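Local coordinates for protein N6 adenine specific DNA methylase (Encephalitozoon cuniculi, PDB 3Q87) that probably transfers methyl groups from S-adenosylmethionine to the translation termination factor eRF1, as the catalytic subunit of the Mtq2-Trm112 complex, at residues D108-A113 against G117-L122; L121-A126 against K130-R135. All blocks are in the same frame, centred on the assembly; numbering follows the deposited sequence.

Contact 1. Residues D108-A113 against G117-L122; sequences DRFVDA and GMLYLL
The phenyl ring of Phe-110 is the flat group here, and two leucines of strand 118-124 approach it obliquely from opposite sides of its plane. Leu-119 brings its CD2 methyl to 4.4 Å from Phe-110 CE2, and Leu-121 brings CD1 to 4.2 Å from Phe-110 CD2, so two adjacent ring carbons each receive a methyl. Another flat group completes the setting: the ring of Phe-84, on the neighbouring strand 81-84, packs edge-to-face with that of Phe-110. The ring reaches the strand because CG of Phe-110 lies opposite its backbone N (chi1 169°), which carries the phenyl off the helix and across the gap to the sheet. Leu-119 and Leu-121 direct their CB atoms to this same face of the strand, while Tyr-120 between them points its CB to the other face and its hydroxyl bonds to Glu-20. Leucine is long enough to bring a methyl from strand to ring, and its second methyl adds apolar bulk to the buried layer. Val-111 approaches more loosely, with CG2 4.5 Å from CD2 of Leu-121. Arg-109 faces elsewhere, forming a salt bridge with Asp-69, a residue that binds S-adenosylmethionine. With carbon meeting carbon, the contact depends on dispersion and the burial of apolar surface; no polar bond between the segments orients the ring, so its position rests on the shape of the neighbours packed against it.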
ATOM      1  N   ASP B 108      -1.933 -14.193  11.068  1.00 19.99           N
ATOM      2  CA  ASP B 108      -1.097 -15.320  10.671  1.00 24.26           C
ATOM      3  C   ASP B 108      -0.900 -15.335   9.162  1.00 21.58           C
ATOM      4  O   ASP B 108       0.187 -15.640   8.677  1.00 19.54           O
ATOM      5  CB  ASP B 108      -1.717 -16.649  11.133  1.00 20.97           C
ATOM      6  CG  ASP B 108      -1.552 -16.886  12.627  1.00 40.24           C
ATOM      7  OD1 ASP B 108      -0.822 -16.104  13.276  1.00 31.17           O
ATOM      8  OD2 ASP B 108      -2.142 -17.866  13.152  1.00 40.85           O
ATOM      9  N   ARG B 109      -1.953 -15.007   8.417  1.00 19.40           N
ATOM     10  CA  ARG B 109      -1.825 -14.896   6.969  1.00 19.31           C
ATOM     11  C   ARG B 109      -0.859 -13.784   6.585  1.00 20.23           C
ATOM     12  O   ARG B 109      -0.050 -13.931   5.660  1.00 19.18           O
ATOM     13  CB  ARG B 109      -3.190 -14.673   6.310  1.00 25.56           C
ATOM     14  CG  ARG B 109      -3.972 -15.954   6.134  1.00 24.25           C
ATOM     15  CD  ARG B 109      -5.360 -15.739   5.551  1.00 30.37           C
ATOM     16  NE  ARG B 109      -5.362 -14.942   4.325  1.00 32.49           N
ATOM     17  CZ  ARG B 109      -6.148 -13.884   4.136  1.00 36.94           C
ATOM     18  NH1 ARG B 109      -7.002 -13.520   5.088  1.00 40.42           N
ATOM     19  NH2 ARG B 109      -6.108 -13.205   2.996  1.00 20.07           N
ATOM     20  N   PHE B 110      -0.945 -12.671   7.305  1.00 17.72           N
ATOM     21  CA  PHE B 110      -0.067 -11.533   7.065  1.00 17.55           C
ATOM     22  C   PHE B 110       1.394 -11.900   7.325  1.00 21.16           C
ATOM     23  O   PHE B 110       2.262 -11.667   6.502  1.00 15.07           O
ATOM     24  CB  PHE B 110      -0.448 -10.346   7.968  1.00 16.42           C
ATOM     25  CG  PHE B 110       0.577  -9.238   7.974  1.00 16.11           C
ATOM     26  CD1 PHE B 110       0.810  -8.494   6.831  1.00 11.93           C
ATOM     27  CD2 PHE B 110       1.310  -8.945   9.118  1.00 20.76           C
ATOM     28  CE1 PHE B 110       1.767  -7.478   6.817  1.00 15.71           C
ATOM     29  CE2 PHE B 110       2.257  -7.930   9.118  1.00 19.77           C
ATOM     30  CZ  PHE B 110       2.492  -7.196   7.952  1.00 16.75           C
ATOM     31  N   VAL B 111       1.655 -12.467   8.492  1.00 17.42           N
ATOM     32  CA  VAL B 111       3.014 -12.807   8.881  1.00 20.87           C
ATOM     33  C   VAL B 111       3.641 -13.773   7.874  1.00 20.46           C
ATOM     34  O   VAL B 111       4.805 -13.635   7.497  1.00 16.67           O
ATOM     35  CB  VAL B 111       3.021 -13.412  10.296  1.00 25.27           C
ATOM     36  CG1 VAL B 111       4.364 -14.056  10.604  1.00 25.98           C
ATOM     37  CG2 VAL B 111       2.651 -12.335  11.325  1.00 15.83           C
ATOM     38  N   ASP B 112       2.853 -14.728   7.399  1.00 21.85           N
ATOM     39  CA  ASP B 112       3.378 -15.676   6.429  1.00 21.93           C
ATOM     40  C   ASP B 112       3.580 -15.154   5.007  1.00 25.92           C
ATOM     41  O   ASP B 112       4.177 -15.837   4.181  1.00 28.84           O
ATOM     42  CB  ASP B 112       2.598 -16.982   6.436  1.00 26.03           C
ATOM     43  CG  ASP B 112       3.289 -18.038   7.269  1.00 51.08           C
ATOM     44  OD1 ASP B 112       3.115 -18.028   8.513  1.00 54.28           O
ATOM     45  OD2 ASP B 112       4.037 -18.855   6.683  1.00 57.59           O
ATOM     46  N   ALA B 113       3.125 -13.941   4.724  1.00 22.90           N
ATOM     47  CA  ALA B 113       3.323 -13.367   3.396  1.00 24.16           C
ATOM     48  C   ALA B 113       4.254 -12.149   3.374  1.00 20.54           C
ATOM     49  O   ALA B 113       4.696 -11.728   2.305  1.00 14.89           O
ATOM     50  CB  ALA B 113       1.983 -13.010   2.769  1.00 18.96           C
ATOM     51  N   GLY B 117      11.260  -4.837   4.601  1.00 16.94           N
ATOM     52  CA  GLY B 117      12.359  -4.720   5.543  1.00 21.66           C
ATOM     53  C   GLY B 117      11.940  -4.395   6.971  1.00 25.30           C
ATOM     54  O   GLY B 117      12.617  -4.789   7.919  1.00 26.61           O
ATOM     55  N   MET B 118      10.825  -3.682   7.123  1.00 21.07           N
ATOM     56  CA  MET B 118      10.365  -3.244   8.439  1.00 21.71           C
ATOM     57  C   MET B 118       8.847  -3.236   8.539  1.00 21.56           C
ATOM     58  O   MET B 118       8.160  -2.892   7.578  1.00 17.68           O
ATOM     59  CB  MET B 118      10.884  -1.839   8.721  1.00 18.47           C
ATOM     60  CG  MET B 118      10.840  -1.442  10.189  1.00 31.37           C
ATOM     61  SD  MET B 118      11.442   0.243  10.397  1.00 44.09           S
ATOM     62  CE  MET B 118      13.080   0.072   9.696  1.00 40.51           C
ATOM     63  N   LEU B 119       8.324  -3.600   9.704  1.00 17.53           N
ATOM     64  CA  LEU B 119       6.881  -3.602   9.914  1.00 19.34           C
ATOM     65  C   LEU B 119       6.490  -3.193  11.328  1.00 23.44           C
ATOM     66  O   LEU B 119       7.245  -3.400  12.284  1.00 22.21           O
ATOM     67  CB  LEU B 119       6.283  -4.973   9.576  1.00 19.68           C
ATOM     68  CG  LEU B 119       6.761  -6.197  10.360  1.00 24.65           C
ATOM     69  CD1 LEU B 119       5.985  -6.371  11.660  1.00 19.28           C
ATOM     70  CD2 LEU B 119       6.613  -7.436   9.487  1.00 20.21           C
ATOM     71  N   TYR B 120       5.306  -2.601  11.445  1.00 18.54           N
ATOM     72  CA  TYR B 120       4.720  -2.285  12.750  1.00 13.70           C
ATOM     73  C   TYR B 120       3.352  -2.962  12.790  1.00 22.32           C
ATOM     74  O   TYR B 120       2.499  -2.696  11.939  1.00 19.79           O
ATOM     75  CB  TYR B 120       4.577  -0.775  12.921  1.00 11.81           C
ATOM     76  CG  TYR B 120       5.902  -0.042  12.929  1.00 21.41           C
ATOM     77  CD1 TYR B 120       6.617   0.125  14.106  1.00 24.10           C
ATOM     78  CD2 TYR B 120       6.453   0.458  11.752  1.00 20.77           C
ATOM     79  CE1 TYR B 120       7.845   0.798  14.116  1.00 26.39           C
ATOM     80  CE2 TYR B 120       7.677   1.125  11.752  1.00 21.40           C
ATOM     81  CZ  TYR B 120       8.365   1.291  12.937  1.00 26.24           C
ATOM     82  OH  TYR B 120       9.577   1.947  12.939  1.00 31.02           O
ATOM     83  N   LEU B 121       3.154  -3.855  13.753  1.00 15.70           N
ATOM     84  CA  LEU B 121       1.930  -4.649  13.827  1.00 14.88           C
ATOM     85  C   LEU B 121       1.276  -4.497  15.197  1.00 21.18           C
ATOM     86  O   LEU B 121       1.956  -4.545  16.209  1.00 22.26           O
ATOM     87  CB  LEU B 121       2.238  -6.120  13.560  1.00 14.90           C
ATOM     88  CG  LEU B 121       1.087  -7.120  13.689  1.00 19.69           C
ATOM     89  CD1 LEU B 121       0.038  -6.895  12.588  1.00 15.55           C
ATOM     90  CD2 LEU B 121       1.636  -8.547  13.613  1.00 23.38           C
ATOM     91  N   LEU B 122      -0.040  -4.309  15.225  1.00 19.47           N
ATOM     92  CA  LEU B 122      -0.758  -4.230  16.485  1.00 19.16           C
ATOM     93  C   LEU B 122      -1.447  -5.553  16.766  1.00 22.21           C
ATOM     94  O   LEU B 122      -2.037  -6.160  15.880  1.00 16.89           O
ATOM     95  CB  LEU B 122      -1.788  -3.090  16.482  1.00 19.55           C
ATOM     96  CG  LEU B 122      -2.581  -2.913  17.795  1.00 14.13           C
ATOM     97  CD1 LEU B 122      -3.072  -1.489  17.925  1.00 15.55           C
ATOM     98  CD2 LEU B 122      -3.760  -3.886  17.917  1.00 18.24           C
TER

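Contact 2. Residues L121-A126 against K130-R135; sequences LLVIEA and KEVLAR
Val-132 projects from helix 129-138 over strand 118-124 and spans two of its side chains, one with each methyl. Its CG1 meets CD2 of Leu-121 tip to tip at 3.9 Å, while CG2 stands 4.3 Å from CG2 of Val-123. The fork of the valine thus straddles two strand residues whose CB atoms point to the same side of the sheet. Torsions explain the division of labour: in Val-132, CG1 lies anti to the backbone N (chi1 -178°), which leaves CG2 beside that N, so the two methyls diverge toward different partners. CG of Leu-121 is likewise anti to its own N, at 176°, sending its branched end outward to the helix. The backbones are closest at Val-123 and Val-132, with 8.5 Å between their CA atoms. The two short methyls of Val-132, starting at CB, fit this small separation and reach both neighbours; at Val-123, beta-branching is readily accommodated in a strand. Val-132 also rests on Ile-159 of strand 155-162, so the helix sits across neighbouring strands. Polar helix residues lie off this apolar line; Glu-131, for example, makes a salt bridge with Arg-104. On the opposite face of the sheet, Leu-122 packs against helix 8-20. Layering of helices on both faces of a seven-stranded sheet of order 3-2-1-4-5-7-6, with the seventh strand antiparallel to its neighbours, is the hallmark of the class I, Rossmann-like S-adenosylmethionine-dependent methyltransferase fold.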
ATOM      1  N   LEU B 121       3.154  -3.855  13.753  1.00 15.70           N
ATOM      2  CA  LEU B 121       1.930  -4.649  13.827  1.00 14.88           C
ATOM      3  C   LEU B 121       1.276  -4.497  15.197  1.00 21.18           C
ATOM      4  O   LEU B 121       1.956  -4.545  16.209  1.00 22.26           O
ATOM      5  CB  LEU B 121       2.238  -6.120  13.560  1.00 14.90           C
ATOM      6  CG  LEU B 121       1.087  -7.120  13.689  1.00 19.69           C
ATOM      7  CD1 LEU B 121       0.038  -6.895  12.588  1.00 15.55           C
ATOM      8  CD2 LEU B 121       1.636  -8.547  13.613  1.00 23.38           C
ATOM      9  N   LEU B 122      -0.040  -4.309  15.225  1.00 19.47           N
ATOM     10  CA  LEU B 122      -0.758  -4.230  16.485  1.00 19.16           C
ATOM     11  C   LEU B 122      -1.447  -5.553  16.766  1.00 22.21           C
ATOM     12  O   LEU B 122      -2.037  -6.160  15.880  1.00 16.89           O
ATOM     13  CB  LEU B 122      -1.788  -3.090  16.482  1.00 19.55           C
ATOM     14  CG  LEU B 122      -2.581  -2.913  17.795  1.00 14.13           C
ATOM     15  CD1 LEU B 122      -3.072  -1.489  17.925  1.00 15.55           C
ATOM     16  CD2 LEU B 122      -3.760  -3.886  17.917  1.00 18.24           C
ATOM     17  N   VAL B 123      -1.366  -5.991  18.018  1.00 18.04           N
ATOM     18  CA  VAL B 123      -1.963  -7.236  18.429  1.00 17.57           C
ATOM     19  C   VAL B 123      -2.559  -7.015  19.824  1.00 19.17           C
ATOM     20  O   VAL B 123      -2.203  -6.062  20.488  1.00 17.14           O
ATOM     21  CB  VAL B 123      -0.900  -8.349  18.453  1.00 24.98           C
ATOM     22  CG1 VAL B 123      -1.373  -9.498  19.274  1.00 36.17           C
ATOM     23  CG2 VAL B 123      -0.549  -8.795  17.029  1.00 23.11           C
ATOM     24  N   ILE B 124      -3.487  -7.866  20.245  1.00 20.38           N
ATOM     25  CA  ILE B 124      -3.984  -7.804  21.615  1.00 25.90           C
ATOM     26  C   ILE B 124      -3.605  -9.070  22.388  1.00 26.95           C
ATOM     27  O   ILE B 124      -3.192 -10.058  21.801  1.00 18.81           O
ATOM     28  CB  ILE B 124      -5.508  -7.572  21.672  1.00 27.86           C
ATOM     29  CG1 ILE B 124      -6.251  -8.725  21.000  1.00 25.07           C
ATOM     30  CG2 ILE B 124      -5.866  -6.229  21.034  1.00 26.14           C
ATOM     31  CD1 ILE B 124      -7.755  -8.684  21.230  1.00 31.66           C
ATOM     32  N   GLU B 125      -3.740  -9.028  23.710  1.00 34.33           N
ATOM     33  CA  GLU B 125      -3.306 -10.135  24.555  1.00 29.59           C
ATOM     34  C   GLU B 125      -3.924 -11.459  24.110  1.00 39.09           C
ATOM     35  O   GLU B 125      -3.264 -12.503  24.120  1.00 32.43           O
ATOM     36  CB  GLU B 125      -3.652  -9.848  26.018  1.00 37.53           C
ATOM     37  CG  GLU B 125      -2.905 -10.701  27.026  1.00 38.47           C
ATOM     38  CD  GLU B 125      -3.023 -10.140  28.435  1.00 49.88           C
ATOM     39  OE1 GLU B 125      -2.255  -9.212  28.781  1.00 53.60           O
ATOM     40  OE2 GLU B 125      -3.890 -10.619  29.196  1.00 40.68           O
ATOM     41  N   ALA B 126      -5.185 -11.413  23.700  1.00 29.87           N
ATOM     42  CA  ALA B 126      -5.882 -12.634  23.305  1.00 28.87           C
ATOM     43  C   ALA B 126      -5.279 -13.317  22.070  1.00 32.70           C
ATOM     44  O   ALA B 126      -5.459 -14.524  21.870  1.00 24.21           O
ATOM     45  CB  ALA B 126      -7.360 -12.363  23.110  1.00 28.73           C
ATOM     46  N   LYS B 130       3.195 -13.603  22.003  1.00 38.07           N
ATOM     47  CA  LYS B 130       4.443 -14.352  21.957  1.00 26.26           C
ATOM     48  C   LYS B 130       4.489 -15.306  20.774  1.00 23.34           C
ATOM     49  O   LYS B 130       5.527 -15.470  20.156  1.00 29.94           O
ATOM     50  CB  LYS B 130       4.661 -15.111  23.266  1.00 40.56           C
ATOM     51  CG  LYS B 130       4.969 -14.204  24.436  1.00 40.90           C
ATOM     52  CD  LYS B 130       5.406 -14.992  25.658  1.00 56.43           C
ATOM     53  CE  LYS B 130       5.725 -14.058  26.816  1.00 52.72           C
ATOM     54  NZ  LYS B 130       6.464 -14.758  27.902  1.00 45.76           N
ATOM     55  N   GLU B 131       3.365 -15.942  20.462  1.00 22.23           N
ATOM     56  CA  GLU B 131       3.296 -16.786  19.276  1.00 30.10           C
ATOM     57  C   GLU B 131       3.465 -15.946  18.005  1.00 32.81           C
ATOM     58  O   GLU B 131       4.019 -16.411  17.011  1.00 27.17           O
ATOM     59  CB  GLU B 131       1.978 -17.559  19.230  1.00 28.29           C
ATOM     60  CG  GLU B 131       1.810 -18.565  20.351  1.00 44.58           C
ATOM     61  CD  GLU B 131       0.516 -19.361  20.240  1.00 60.99           C
ATOM     62  OE1 GLU B 131      -0.207 -19.204  19.229  1.00 53.46           O
ATOM     63  OE2 GLU B 131       0.223 -20.145  21.169  1.00 62.59           O
ATOM     64  N   VAL B 132       2.987 -14.706  18.041  1.00 28.45           N
ATOM     65  CA  VAL B 132       3.157 -13.809  16.907  1.00 28.96           C
ATOM     66  C   VAL B 132       4.633 -13.452  16.747  1.00 23.43           C
ATOM     67  O   VAL B 132       5.183 -13.529  15.654  1.00 24.32           O
ATOM     68  CB  VAL B 132       2.303 -12.510  17.039  1.00 29.21           C
ATOM     69  CG1 VAL B 132       2.486 -11.618  15.790  1.00 21.20           C
ATOM     70  CG2 VAL B 132       0.824 -12.846  17.259  1.00 21.67           C
ATOM     71  N   LEU B 133       5.275 -13.056  17.840  1.00 29.61           N
ATOM     72  CA  LEU B 133       6.708 -12.777  17.805  1.00 28.98           C
ATOM     73  C   LEU B 133       7.491 -13.955  17.233  1.00 24.66           C
ATOM     74  O   LEU B 133       8.352 -13.789  16.373  1.00 28.42           O
ATOM     75  CB  LEU B 133       7.218 -12.460  19.202  1.00 32.49           C
ATOM     76  CG  LEU B 133       6.710 -11.155  19.792  1.00 31.95           C
ATOM     77  CD1 LEU B 133       7.173 -11.054  21.235  1.00 22.53           C
ATOM     78  CD2 LEU B 133       7.218  -9.986  18.953  1.00 32.64           C
ATOM     79  N   ALA B 134       7.185 -15.148  17.727  1.00 24.34           N
ATOM     80  CA  ALA B 134       7.861 -16.353  17.276  1.00 30.27           C
ATOM     81  C   ALA B 134       7.705 -16.560  15.771  1.00 31.40           C
ATOM     82  O   ALA B 134       8.682 -16.841  15.060  1.00 27.54           O
ATOM     83  CB  ALA B 134       7.334 -17.569  18.048  1.00 24.96           C
ATOM     84  N   ARG B 135       6.479 -16.416  15.277  1.00 30.16           N
ATOM     85  CA  ARG B 135       6.229 -16.635  13.854  1.00 25.17           C
ATOM     86  C   ARG B 135       7.006 -15.643  13.010  1.00 26.25           C
ATOM     87  O   ARG B 135       7.483 -15.977  11.923  1.00 31.91           O
ATOM     88  CB  ARG B 135       4.740 -16.540  13.536  1.00 28.52           C
ATOM     89  CG  ARG B 135       3.977 -17.826  13.778  1.00 34.36           C
ATOM     90  CD  ARG B 135       2.539 -17.660  13.345  1.00 40.45           C
ATOM     91  NE  ARG B 135       1.715 -18.801  13.720  1.00 43.81           N
ATOM     92  CZ  ARG B 135       1.063 -19.572  12.859  1.00 33.64           C
ATOM     93  NH1 ARG B 135       1.132 -19.328  11.562  1.00 37.70           N
ATOM     94  NH2 ARG B 135       0.341 -20.584  13.304  1.00 36.59           N
TER

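Following the chain, contact 1 closes the short turn that leads from helix 105-113 into strand 118-124, the second half of a beta-alpha-beta unit that starts at strand 81-84. Contact 2 then closes the next turn, from the end of that strand into helix 129-138. The two loops follow one another without crossing or enclosing each other. Their segments overlap at Leu-121 and Leu-122, but only Leu-121 takes part in both contacts: CD1 turns to Phe-110 of helix 105-113 and CD2 to Val-132 of helix 129-138. The helices also meet directly: Val-111 CG1 lies 3.9 Å from Arg-135 CB, and Arg-135 forms weak, long ion pairs with Asp-108 and Asp-112.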